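Local coordinates for protein lantibiotic dehydratase (Microbispora corallina, PDB 5EHK) that probably dehydrates serine and threonine residues of a lantibiotic precursor peptide in a tRNA-dependent manner during NAI-107 biosynthesis, at residues Leu79-Ala84 with Arg124-Leu129. Residues are numbered along the deposited sequence; the frame is centred on the assembly and turned at random.
Sequences LSLLRA and RAALAL
L82 reaches across to the second helix with one methyl: its CD2 lies 3.8 Å from A126 CA and 4.2 Å from the O of A125, so it rests on the backbone of the turn as well as on a side chain. The CB of A126 is almost as near, 4.2 Å from L82 CD2. The small side chain of A126 is consistent with this near approach, and the two helices draw together here, with the CA atoms of L82 and A126 only 6.0 Å apart. One turn further along the same helix, L129 adds a second contact. It stretches toward 79-84, a chi1 of 180° carrying CG away from its own backbone N, and sets CD2 3.8 Å from the carbonyl O of L81; the same methyl meets L82 CD2 at 4.3 Å. L81 flanks this group, its CD2 4.5 Å from A126 CB in a looser apolar touch. No hydrogen bond crosses the interface: the contact is made by leucine methyls, alanines and helix backbone.

The two helical segments run in broadly the same direction at 44°, their axes approaching to 9.0 Å. Within 79-84 the turn is held by main-chain bonds from R83 N to L79 O and from A84 N to S80 O, while S80 OG hydrogen-bonds ND1 of H78, two residues earlier.

Helix 100-110 forms a third wall, since L82 packs on L105 and L106, and L129 also touches L106. Helix 743-755, distant in sequence, meets L81 through W744 and takes L127 against V747 and L748. This is apolar helix-helix packing far from the centre of the chain, with 124-129 inside the lantibiotic dehydratase N-terminal family region: short helix 79-85 packs on the long helix 119-138 that leads toward strand 147-155.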
loop_
_atom_site.group_PDB
_atom_site.type_symbol
_atom_site.label_atom_id
_atom_site.label_comp_id
_atom_site.label_asym_id
_atom_site.label_seq_id
_atom_site.Cartn_x
_atom_site.Cartn_y
_atom_site.Cartn_z
ATOM N N LEU A 79 -38.139 23.697 30.965
ATOM C CA LEU A 79 -39.400 23.803 30.236
ATOM C C LEU A 79 -39.712 25.242 29.787
ATOM O O LEU A 79 -40.520 25.471 28.875
ATOM C CB LEU A 79 -40.523 23.287 31.140
ATOM C CG LEU A 79 -41.986 23.369 30.692
ATOM C CD1 LEU A 79 -42.237 22.518 29.456
ATOM C CD2 LEU A 79 -42.914 22.984 31.828
ATOM N N SER A 80 -39.079 26.212 30.442
ATOM C CA SER A 80 -39.275 27.620 30.119
ATOM C C SER A 80 -38.795 27.977 28.717
ATOM O O SER A 80 -39.495 28.675 27.980
ATOM C CB SER A 80 -38.550 28.489 31.145
ATOM O OG SER A 80 -37.167 28.177 31.159
ATOM N N LEU A 81 -37.628 27.463 28.333
ATOM C CA LEU A 81 -37.046 27.794 27.033
ATOM C C LEU A 81 -37.947 27.292 25.907
ATOM O O LEU A 81 -37.979 27.856 24.816
ATOM C CB LEU A 81 -35.647 27.193 26.906
ATOM C CG LEU A 81 -34.875 27.480 25.624
ATOM C CD1 LEU A 81 -34.710 28.979 25.445
ATOM C CD2 LEU A 81 -33.521 26.788 25.663
ATOM N N LEU A 82 -38.687 26.231 26.194
ATOM C CA LEU A 82 -39.704 25.718 25.294
ATOM C C LEU A 82 -40.869 26.684 25.201
ATOM O O LEU A 82 -41.266 27.114 24.109
ATOM C CB LEU A 82 -40.201 24.363 25.779
ATOM C CG LEU A 82 -39.145 23.268 25.707
ATOM C CD1 LEU A 82 -39.708 21.960 26.209
ATOM C CD2 LEU A 82 -38.660 23.135 24.257
ATOM N N ARG A 83 -41.427 26.995 26.366
ATOM C CA ARG A 83 -42.556 27.906 26.475
ATOM C C ARG A 83 -42.225 29.267 25.845
ATOM O O ARG A 83 -43.040 29.835 25.114
ATOM C CB ARG A 83 -42.924 28.057 27.959
ATOM C CG ARG A 83 -43.592 26.806 28.543
ATOM C CD ARG A 83 -44.165 26.980 29.960
ATOM N NE ARG A 83 -45.202 28.011 30.054
ATOM C CZ ARG A 83 -46.480 27.842 29.709
ATOM N NH1 ARG A 83 -46.899 26.682 29.211
ATOM N NH2 ARG A 83 -47.341 28.843 29.843
ATOM N N ALA A 84 -40.995 29.737 26.057
ATOM C CA ALA A 84 -40.541 31.021 25.513
ATOM C C ALA A 84 -40.649 31.147 23.987
ATOM O O ALA A 84 -41.207 32.115 23.474
ATOM C CB ALA A 84 -39.103 31.303 25.957
ATOM N N ARG A 124 -33.969 17.216 26.601
ATOM C CA ARG A 124 -33.583 16.688 25.301
ATOM C C ARG A 124 -34.184 17.562 24.210
ATOM O O ARG A 124 -33.498 17.957 23.275
ATOM C CB ARG A 124 -34.040 15.237 25.145
ATOM C CG ARG A 124 -33.528 14.535 23.885
ATOM C CD ARG A 124 -33.996 13.079 23.824
ATOM N NE ARG A 124 -35.452 12.972 23.700
ATOM C CZ ARG A 124 -36.150 11.853 23.882
ATOM N NH1 ARG A 124 -35.537 10.728 24.223
ATOM N NH2 ARG A 124 -37.470 11.864 23.737
ATOM N N ALA A 125 -35.467 17.877 24.357
ATOM C CA ALA A 125 -36.220 18.675 23.382
ATOM C C ALA A 125 -35.810 20.142 23.320
ATOM O O ALA A 125 -35.823 20.748 22.251
ATOM C CB ALA A 125 -37.698 18.578 23.664
ATOM N N ALA A 126 -35.485 20.720 24.471
ATOM C CA ALA A 126 -35.018 22.095 24.520
ATOM C C ALA A 126 -33.717 22.274 23.717
ATOM O O ALA A 126 -33.588 23.223 22.943
ATOM C CB ALA A 126 -34.832 22.529 25.946
ATOM N N LEU A 127 -32.769 21.350 23.873
ATOM C CA LEU A 127 -31.508 21.415 23.124
ATOM C C LEU A 127 -31.732 21.315 21.613
ATOM O O LEU A 127 -31.069 21.992 20.826
ATOM C CB LEU A 127 -30.512 20.350 23.598
ATOM C CG LEU A 127 -29.871 20.546 24.973
ATOM C CD1 LEU A 127 -28.841 19.461 25.250
ATOM C CD2 LEU A 127 -29.229 21.924 25.079
ATOM N N ALA A 128 -32.659 20.455 21.215
ATOM C CA ALA A 128 -33.051 20.350 19.821
ATOM C C ALA A 128 -33.585 21.690 19.328
ATOM O O ALA A 128 -33.206 22.168 18.257
ATOM C CB ALA A 128 -34.106 19.272 19.650
ATOM N N LEU A 129 -34.451 22.310 20.123
ATOM C CA LEU A 129 -35.035 23.588 19.739
ATOM C C LEU A 129 -33.970 24.668 19.655
ATOM O O LEU A 129 -33.990 25.505 18.750
ATOM C CB LEU A 129 -36.075 24.024 20.755
ATOM C CG LEU A 129 -36.673 25.365 20.356
ATOM C CD1 LEU A 129 -37.809 25.166 19.358
ATOM C CD2 LEU A 129 -37.115 26.148 21.576
#